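Local coordinates for protein transcriptional regulator, MarR family (Silicibacter pomeroyi DSS-3, PDB 3BOQ) that probably binds DNA as a dimeric winged helix-turn-helix transcription factor of the MarR family, at residues M53-R58 and S69-V74; S46-D51 and S80-R85; L40-L45 and H123-A128. All blocks are in the same frame, centred on the assembly; numbering follows the deposited sequence.

The three contacts start from segments that follow closely on one another, 40-45, 46-51 and 53-58, and close in reverse order along the chain, at 69-74, 80-85 and 123-128, so that contact 1 lies within the span of contact 2 and both within that of contact 3. Contacts 1 and 2 share helix 47-58, and their centres are about 10 Å apart. Contact 3 is about 17 Å from contact 1 and 15 Å from contact 2, centre to centre. The first two set helices 65-71 and 79-88, the helix-turn-helix that probably meets DNA, on helix 47-58; the third ties helix 12-43 to helix 110-130, near the partner subunit.

Contact 1. Residues M53-R58 and S69-V74; sequences MAQLAR and SGALKV
Gln-55 reaches from helix 53-58 to the end of helix 65-71, where its CA stands 6.5 Å from that of Ala-71. Its CG is beside the backbone N (chi1 -46°), and a second bend at chi2 folds the chain across the Ala-71 carbonyl, bringing CD to 3.3 Å from Ala-71 O. The methyl CB of Ala-71 faces the same chain, 4.1 Å from Gln-55 CG, and the CD1 branch of Leu-72 approaches that CG at the same distance. Lys-73 crosses the end of the Gln-55 side chain obliquely, its CD 4.3 Å from Gln-55 CD. This is the side of a winged helix-turn-helix on which helix 47-58 supports helix 65-71, the first helix of the motif, just where the chain leaves it for the turn. An alanine in place of Gln-55 is likely to open a gap between helix 47-58 and the methyl groups of Ala-71 and Leu-72, and to leave the Ala-71 carbonyl without the side chain that now lies across it. Outside this first shell, Leu-68 packs on Gln-55 from within helix 65-71, while the two carboxylate oxygens of Asp-51 accept the backbone N-H groups of Lys-73 and Val-74 and hold the turn in place. Lys-73 also packs on Leu-22 of the second subunit, and its NZ lies 6.3 Å from Arg-58 NH2, so the two like charges are not in contact.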
loop_
_atom_site.group_PDB
_atom_site.type_symbol
_atom_site.label_atom_id
_atom_site.label_comp_id
_atom_site.label_asym_id
_atom_site.label_seq_id
_atom_site.Cartn_x
_atom_site.Cartn_y
_atom_site.Cartn_z
HETATM N N MSE B 53 4.692 16.603 -1.443
HETATM C CA MSE B 53 4.279 18.022 -1.513
HETATM C C MSE B 53 3.265 18.437 -0.439
HETATM O O MSE B 53 3.293 19.567 0.045
HETATM C CB MSE B 53 3.742 18.353 -2.893
HETATM C CG MSE B 53 4.778 18.186 -3.956
HETATM SE SE MSE B 53 4.075 18.304 -5.779
HETATM C CE MSE B 53 3.682 20.259 -5.834
ATOM N N ALA B 54 2.375 17.518 -0.079
ATOM C CA ALA B 54 1.392 17.740 0.955
ATOM C C ALA B 54 2.050 18.006 2.307
ATOM O O ALA B 54 1.592 18.872 3.055
ATOM C CB ALA B 54 0.443 16.535 1.035
ATOM N N GLN B 55 3.118 17.269 2.614
ATOM C CA GLN B 55 3.832 17.444 3.881
ATOM C C GLN B 55 4.493 18.803 3.910
ATOM O O GLN B 55 4.441 19.483 4.920
ATOM C CB GLN B 55 4.874 16.345 4.113
ATOM C CG GLN B 55 4.371 14.947 3.838
ATOM C CD GLN B 55 2.937 14.702 4.350
ATOM O OE1 GLN B 55 2.081 14.195 3.610
ATOM N NE2 GLN B 55 2.672 15.077 5.604
ATOM N N LEU B 56 5.073 19.198 2.780
ATOM C CA LEU B 56 5.718 20.494 2.642
ATOM C C LEU B 56 4.720 21.647 2.648
ATOM O O LEU B 56 4.987 22.668 3.270
ATOM C CB LEU B 56 6.603 20.544 1.390
ATOM C CG LEU B 56 7.610 19.394 1.249
ATOM C CD1 LEU B 56 8.218 19.369 -0.129
ATOM C CD2 LEU B 56 8.694 19.442 2.321
ATOM N N ALA B 57 3.586 21.507 1.959
ATOM C CA ALA B 57 2.550 22.550 2.007
ATOM C C ALA B 57 1.997 22.745 3.424
ATOM O O ALA B 57 1.659 23.872 3.789
ATOM C CB ALA B 57 1.426 22.270 1.026
ATOM N N ARG B 58 1.903 21.662 4.209
ATOM C CA ARG B 58 1.512 21.755 5.617
ATOM C C ARG B 58 2.600 22.459 6.465
ATOM O O ARG B 58 2.296 23.050 7.512
ATOM C CB ARG B 58 1.159 20.364 6.208
ATOM C CG ARG B 58 0.421 20.428 7.593
ATOM C CD ARG B 58 -0.157 19.072 8.139
ATOM N NE ARG B 58 -0.522 18.095 7.088
ATOM C CZ ARG B 58 -1.500 18.240 6.179
ATOM N NH1 ARG B 58 -2.265 19.336 6.149
ATOM N NH2 ARG B 58 -1.705 17.280 5.273
ATOM N N SER B 69 10.818 12.606 5.227
ATOM C CA SER B 69 10.724 11.166 5.096
ATOM C C SER B 69 9.783 10.603 6.164
ATOM O O SER B 69 8.881 9.765 5.828
ATOM C CB SER B 69 12.126 10.559 5.174
ATOM O OG SER B 69 12.126 9.179 5.499
ATOM N N GLY B 70 9.979 11.093 7.426
ATOM C CA GLY B 70 9.196 10.673 8.595
ATOM C C GLY B 70 7.697 10.976 8.522
ATOM O O GLY B 70 6.867 10.290 9.216
ATOM N N ALA B 71 7.365 11.984 7.675
ATOM C CA ALA B 71 5.995 12.515 7.563
ATOM C C ALA B 71 5.232 11.984 6.338
ATOM O O ALA B 71 4.028 12.200 6.192
ATOM C CB ALA B 71 6.013 14.059 7.525
ATOM N N LEU B 72 5.946 11.325 5.433
ATOM C CA LEU B 72 5.357 10.731 4.243
ATOM C C LEU B 72 4.314 9.652 4.622
ATOM O O LEU B 72 4.537 8.818 5.509
ATOM C CB LEU B 72 6.470 10.130 3.371
ATOM C CG LEU B 72 6.982 10.814 2.097
ATOM C CD1 LEU B 72 7.129 12.333 2.189
ATOM C CD2 LEU B 72 8.285 10.166 1.696
ATOM N N LYS B 73 3.167 9.690 3.945
ATOM C CA LYS B 73 2.120 8.690 4.189
ATOM C C LYS B 73 2.304 7.490 3.279
ATOM O O LYS B 73 1.858 6.422 3.592
ATOM C CB LYS B 73 0.720 9.298 4.007
ATOM C CG LYS B 73 0.202 10.007 5.241
ATOM C CD LYS B 73 0.174 11.521 5.059
ATOM C CE LYS B 73 -0.336 12.215 6.342
ATOM N NZ LYS B 73 0.451 11.782 7.530
ATOM N N VAL B 74 2.910 7.707 2.115
ATOM C CA VAL B 74 3.308 6.623 1.235
ATOM C C VAL B 74 4.783 6.358 1.566
ATOM O O VAL B 74 5.584 7.293 1.637
ATOM C CB VAL B 74 3.109 7.005 -0.262
ATOM C CG1 VAL B 74 3.417 5.798 -1.158
ATOM C CG2 VAL B 74 1.686 7.518 -0.514
#

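Contact 2. Residues S46-D51 and S80-R85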
loop_
_atom_site.group_PDB
_atom_site.type_symbol
_atom_site.label_atom_id
_atom_site.label_comp_id
_atom_site.label_asym_id
_atom_site.label_seq_id
_atom_site.Cartn_x
_atom_site.Cartn_y
_atom_site.Cartn_z
ATOM N N SER B 46 2.595 12.159 -9.509
ATOM C CA SER B 46 2.451 10.848 -8.893
ATOM C C SER B 46 1.790 10.999 -7.562
ATOM O O SER B 46 1.888 12.059 -6.939
ATOM C CB SER B 46 3.839 10.296 -8.584
ATOM O OG SER B 46 4.139 9.329 -9.527
ATOM N N LEU B 47 1.192 9.918 -7.078
ATOM C CA LEU B 47 0.746 9.905 -5.714
ATOM C C LEU B 47 1.928 10.097 -4.752
ATOM O O LEU B 47 1.821 10.862 -3.794
ATOM C CB LEU B 47 -0.018 8.617 -5.424
ATOM C CG LEU B 47 -1.051 8.665 -4.309
ATOM C CD1 LEU B 47 -1.993 9.859 -4.504
ATOM C CD2 LEU B 47 -1.819 7.306 -4.210
ATOM N N ALA B 48 3.047 9.397 -5.003
ATOM C CA ALA B 48 4.267 9.566 -4.194
ATOM C C ALA B 48 4.706 11.058 -4.139
ATOM O O ALA B 48 5.004 11.583 -3.058
ATOM C CB ALA B 48 5.387 8.660 -4.706
ATOM N N LYS B 49 4.696 11.732 -5.294
ATOM C CA LYS B 49 5.021 13.154 -5.409
ATOM C C LYS B 49 4.037 14.079 -4.707
ATOM O O LYS B 49 4.434 14.985 -3.953
ATOM C CB LYS B 49 5.085 13.543 -6.880
ATOM C CG LYS B 49 6.343 13.058 -7.598
ATOM C CD LYS B 49 6.565 13.819 -8.876
ATOM C CE LYS B 49 7.709 13.231 -9.602
ATOM N NZ LYS B 49 7.797 13.806 -10.963
ATOM N N PHE B 50 2.752 13.865 -4.987
ATOM C CA PHE B 50 1.674 14.586 -4.327
ATOM C C PHE B 50 1.828 14.434 -2.816
ATOM O O PHE B 50 1.780 15.428 -2.084
ATOM C CB PHE B 50 0.298 14.071 -4.792
ATOM C CG PHE B 50 -0.846 14.703 -4.054
ATOM C CD1 PHE B 50 -1.289 15.979 -4.399
ATOM C CD2 PHE B 50 -1.420 14.066 -2.953
ATOM C CE1 PHE B 50 -2.309 16.610 -3.690
ATOM C CE2 PHE B 50 -2.457 14.677 -2.232
ATOM C CZ PHE B 50 -2.909 15.956 -2.608
ATOM N N ASP B 51 2.031 13.192 -2.357
ATOM C CA ASP B 51 2.243 12.921 -0.947
ATOM C C ASP B 51 3.369 13.758 -0.291
ATOM O O ASP B 51 3.134 14.396 0.749
ATOM C CB ASP B 51 2.427 11.419 -0.714
ATOM C CG ASP B 51 2.823 11.090 0.714
ATOM O OD1 ASP B 51 2.259 11.714 1.644
ATOM O OD2 ASP B 51 3.709 10.213 0.900
ATOM N N SER B 80 15.242 11.177 -0.927
ATOM C CA SER B 80 16.042 12.211 -1.609
ATOM C C SER B 80 15.902 12.132 -3.138
ATOM O O SER B 80 15.809 13.160 -3.803
ATOM C CB SER B 80 17.504 12.238 -1.139
ATOM O OG SER B 80 18.263 11.199 -1.720
ATOM N N GLY B 81 15.846 10.910 -3.663
ATOM C CA GLY B 81 15.547 10.653 -5.072
ATOM C C GLY B 81 14.159 11.116 -5.472
ATOM O O GLY B 81 13.950 11.562 -6.597
ATOM N N LEU B 82 13.214 11.014 -4.549
ATOM C CA LEU B 82 11.887 11.594 -4.723
ATOM C C LEU B 82 11.954 13.137 -4.746
ATOM O O LEU B 82 11.402 13.770 -5.640
ATOM C CB LEU B 82 10.931 11.101 -3.628
ATOM C CG LEU B 82 9.546 11.755 -3.660
ATOM C CD1 LEU B 82 8.757 11.335 -4.914
ATOM C CD2 LEU B 82 8.784 11.417 -2.404
ATOM N N VAL B 83 12.647 13.721 -3.768
ATOM C CA VAL B 83 12.917 15.161 -3.697
ATOM C C VAL B 83 13.700 15.673 -4.937
ATOM O O VAL B 83 13.358 16.717 -5.507
ATOM C CB VAL B 83 13.621 15.512 -2.354
ATOM C CG1 VAL B 83 14.150 16.950 -2.340
ATOM C CG2 VAL B 83 12.659 15.271 -1.205
ATOM N N ASN B 84 14.707 14.910 -5.368
ATOM C CA ASN B 84 15.399 15.193 -6.633
ATOM C C ASN B 84 14.480 15.313 -7.861
ATOM O O ASN B 84 14.682 16.202 -8.659
ATOM C CB ASN B 84 16.511 14.181 -6.921
ATOM C CG ASN B 84 17.706 14.336 -5.998
ATOM O OD1 ASN B 84 17.863 15.359 -5.318
ATOM N ND2 ASN B 84 18.562 13.305 -5.963
ATOM N N ARG B 85 13.497 14.420 -8.014
ATOM C CA ARG B 85 12.532 14.508 -9.128
ATOM C C ARG B 85 11.687 15.779 -9.021
ATOM O O ARG B 85 11.453 16.450 -10.034
ATOM C CB ARG B 85 11.601 13.293 -9.184
ATOM C CG ARG B 85 12.250 11.987 -9.620
ATOM C CD ARG B 85 11.194 10.867 -9.805
ATOM N NE ARG B 85 10.576 10.363 -8.564
ATOM C CZ ARG B 85 11.127 9.450 -7.753
ATOM N NH1 ARG B 85 12.327 8.938 -8.015
ATOM N NH2 ARG B 85 10.482 9.051 -6.663
#
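Leu-82 provides the apolar part of the contact, its two methyls resting on Ala-48 and the root of Lys-49. CD1 lies 4.3 Å from Ala-48 CB and 4.0 Å from Lys-49 CG, whereas CD2 approaches the backbone at Ala-48 O, 3.8 Å away. The fork is carried there by CG standing anti to the backbone N (chi1 175°), which sends both branches across the space between the helices. The short axes of 47-51 and 80-85 are perpendicular, and the 10.3 Å between them at closest approach is spanned by Leu-82 against Ala-48 and by the long chain of Lys-49. Helix 79-88 is the second helix of the helix-turn-helix, the one that in MarR relatives enters the DNA major groove, and this contact seats it against helix 47-58. A second kind of packing is aliphatic: the extended chain of Lys-49 crosses exposed Arg-85 at about a right angle, with CE 3.9 Å from Arg-85 CB. The polar ends are satisfied elsewhere. Lys-49 NZ makes a salt bridge with Asp-89, whose negative charge probably offsets the nearness of Arg-85 NE, 5.0 Å from that NZ. A bend at chi3 (-70°) turns the Arg-85 guanidinium back over its own helix, with Gly-81 O and Leu-82 CA against one face, offset toward its rim, and NH2 bonds to Gly-77 O.

Contact 3. Residues L40-L45 and H123-A128; sequences LDETGL and HNRILA
Glu-42 and Arg-125 form a salt bridge in which a single carboxylate oxygen receives both terminal nitrogens of the guanidinium. The stronger bond runs from Arg-125 NH1 to Glu-42 OE1, at 2.9 Å and with an N-H...O angle of 155°; it uses the syn lone pair of OE1 and lies close to the guanidinium plane. The bond from Arg-125 NH2 to the same Glu-42 OE1 is weak, 3.4 Å long and bent. The carboxylate and guanidinium planes are 1° apart, and Glu-42 CD lies in the guanidinium plane at its edge, so the groups meet edge on rather than stacked. Glu-42 reaches there on a chain extended beyond CG, while Arg-125 is bent at chi3 (23°), an eclipsed-like turn that brings its head round to the acid. Both residues are exposed, which puts the ion pair at the surface. On the buried side of the contact, Ile-126 approaches Glu-42 from the opposite direction, with CG1 4.1 Å from Glu-42 OE2 and CD1 4.2 Å from Glu-42 CD. Within helix 123-128, His-123 ND1 donates to Asn-124 OD1 over 2.9 Å, nearly in the ring plane. That bond probably limits the rotation of the imidazole, which stacks on Phe-50. The glutamate occupies the last part of helix 12-43, shortly before the chain turns at Gly-44, where phi turns positive. Further back along that helix, Leu-35 and Gln-38 take up Ile-126. On helix 110-130, His-123 and Leu-127 pack on Trp-21 of the second subunit, while the imidazole also touches Leu-47, so this part of helix 110-130 lies among helix 12-43, helix 47-58 and the dimer partner.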
loop_
_atom_site.group_PDB
_atom_site.type_symbol
_atom_site.label_atom_id
_atom_site.label_comp_id
_atom_site.label_asym_id
_atom_site.label_seq_id
_atom_site.Cartn_x
_atom_site.Cartn_y
_atom_site.Cartn_z
ATOM N N LEU B 40 -1.872 11.393 -12.210
ATOM C CA LEU B 40 -0.822 11.581 -13.212
ATOM C C LEU B 40 -1.430 12.114 -14.512
ATOM O O LEU B 40 -0.970 13.142 -15.041
ATOM C CB LEU B 40 0.012 10.303 -13.448
ATOM C CG LEU B 40 1.386 10.195 -12.749
ATOM C CD1 LEU B 40 1.996 8.758 -12.798
ATOM C CD2 LEU B 40 2.400 11.190 -13.306
ATOM N N ASP B 41 -2.470 11.442 -15.008
ATOM C CA ASP B 41 -3.150 11.903 -16.199
ATOM C C ASP B 41 -3.614 13.357 -16.022
ATOM O O ASP B 41 -3.320 14.179 -16.877
ATOM C CB ASP B 41 -4.308 10.987 -16.622
ATOM C CG ASP B 41 -5.137 11.594 -17.759
ATOM O OD1 ASP B 41 -4.714 11.544 -18.951
ATOM O OD2 ASP B 41 -6.210 12.166 -17.462
ATOM N N GLU B 42 -4.294 13.689 -14.930
ATOM C CA GLU B 42 -4.825 15.054 -14.763
ATOM C C GLU B 42 -3.797 16.167 -14.420
ATOM O O GLU B 42 -4.031 17.315 -14.704
ATOM C CB GLU B 42 -6.003 15.047 -13.776
ATOM C CG GLU B 42 -6.997 13.937 -14.138
ATOM C CD GLU B 42 -8.386 14.081 -13.517
ATOM O OE1 GLU B 42 -8.723 15.186 -13.009
ATOM O OE2 GLU B 42 -9.146 13.066 -13.559
ATOM N N THR B 43 -2.644 15.810 -13.869
ATOM C CA THR B 43 -1.785 16.756 -13.165
ATOM C C THR B 43 -0.284 16.500 -13.460
ATOM O O THR B 43 0.563 17.363 -13.221
ATOM C CB THR B 43 -2.039 16.575 -11.620
ATOM O OG1 THR B 43 -3.347 17.055 -11.281
ATOM C CG2 THR B 43 -1.032 17.292 -10.767
ATOM N N GLY B 44 0.050 15.306 -13.942
ATOM C CA GLY B 44 1.441 14.952 -14.167
ATOM C C GLY B 44 2.215 14.702 -12.883
ATOM O O GLY B 44 3.423 14.558 -12.910
ATOM N N LEU B 45 1.499 14.666 -11.758
ATOM C CA LEU B 45 2.001 14.290 -10.443
ATOM C C LEU B 45 1.612 12.860 -10.070
ATOM O O LEU B 45 0.469 12.418 -10.299
ATOM C CB LEU B 45 1.419 15.200 -9.384
ATOM C CG LEU B 45 2.302 16.283 -8.798
ATOM C CD1 LEU B 45 3.147 16.936 -9.852
ATOM C CD2 LEU B 45 1.383 17.285 -8.100
ATOM N N HIS B 123 -7.170 15.282 -6.537
ATOM C CA HIS B 123 -6.955 14.101 -5.697
ATOM C C HIS B 123 -8.242 13.701 -4.928
ATOM O O HIS B 123 -8.604 12.518 -4.901
ATOM C CB HIS B 123 -5.827 14.406 -4.700
ATOM C CG HIS B 123 -5.663 13.375 -3.634
ATOM N ND1 HIS B 123 -6.467 13.330 -2.517
ATOM C CD2 HIS B 123 -4.771 12.366 -3.497
ATOM C CE1 HIS B 123 -6.084 12.330 -1.745
ATOM N NE2 HIS B 123 -5.059 11.729 -2.321
ATOM N N ASN B 124 -8.882 14.691 -4.292
ATOM C CA ASN B 124 -10.099 14.494 -3.530
ATOM C C ASN B 124 -11.314 14.226 -4.409
ATOM O O ASN B 124 -12.222 13.503 -4.000
ATOM C CB ASN B 124 -10.370 15.702 -2.620
ATOM C CG ASN B 124 -9.290 15.884 -1.539
ATOM O OD1 ASN B 124 -8.466 15.003 -1.311
ATOM N ND2 ASN B 124 -9.298 17.027 -0.884
ATOM N N ARG B 125 -11.363 14.820 -5.601
ATOM C CA ARG B 125 -12.356 14.423 -6.584
ATOM C C ARG B 125 -12.138 12.949 -7.054
ATOM O O ARG B 125 -13.084 12.173 -7.113
ATOM C CB ARG B 125 -12.404 15.421 -7.774
ATOM C CG ARG B 125 -13.408 14.995 -8.857
ATOM C CD ARG B 125 -13.572 15.955 -10.039
ATOM N NE ARG B 125 -12.418 16.818 -10.244
ATOM C CZ ARG B 125 -11.280 16.455 -10.841
ATOM N NH1 ARG B 125 -11.116 15.215 -11.303
ATOM N NH2 ARG B 125 -10.293 17.335 -10.959
ATOM N N ILE B 126 -10.901 12.568 -7.376
ATOM C CA ILE B 126 -10.647 11.212 -7.896
ATOM C C ILE B 126 -11.010 10.158 -6.845
ATOM O O ILE B 126 -11.684 9.157 -7.149
ATOM C CB ILE B 126 -9.180 11.033 -8.424
ATOM C CG1 ILE B 126 -8.936 11.900 -9.678
ATOM C CG2 ILE B 126 -8.898 9.595 -8.797
ATOM C CD1 ILE B 126 -7.498 12.396 -9.791
ATOM N N LEU B 127 -10.578 10.403 -5.611
ATOM C CA LEU B 127 -10.857 9.512 -4.501
ATOM C C LEU B 127 -12.376 9.342 -4.265
ATOM O O LEU B 127 -12.882 8.185 -4.172
ATOM C CB LEU B 127 -10.104 9.974 -3.234
ATOM C CG LEU B 127 -10.126 9.099 -1.974
ATOM C CD1 LEU B 127 -9.441 7.732 -2.170
ATOM C CD2 LEU B 127 -9.466 9.874 -0.834
ATOM N N ALA B 128 -13.084 10.477 -4.199
ATOM C CA ALA B 128 -14.572 10.516 -4.124
ATOM C C ALA B 128 -15.218 9.704 -5.247
ATOM O O ALA B 128 -16.080 8.850 -4.996
ATOM C CB ALA B 128 -15.097 11.945 -4.137
#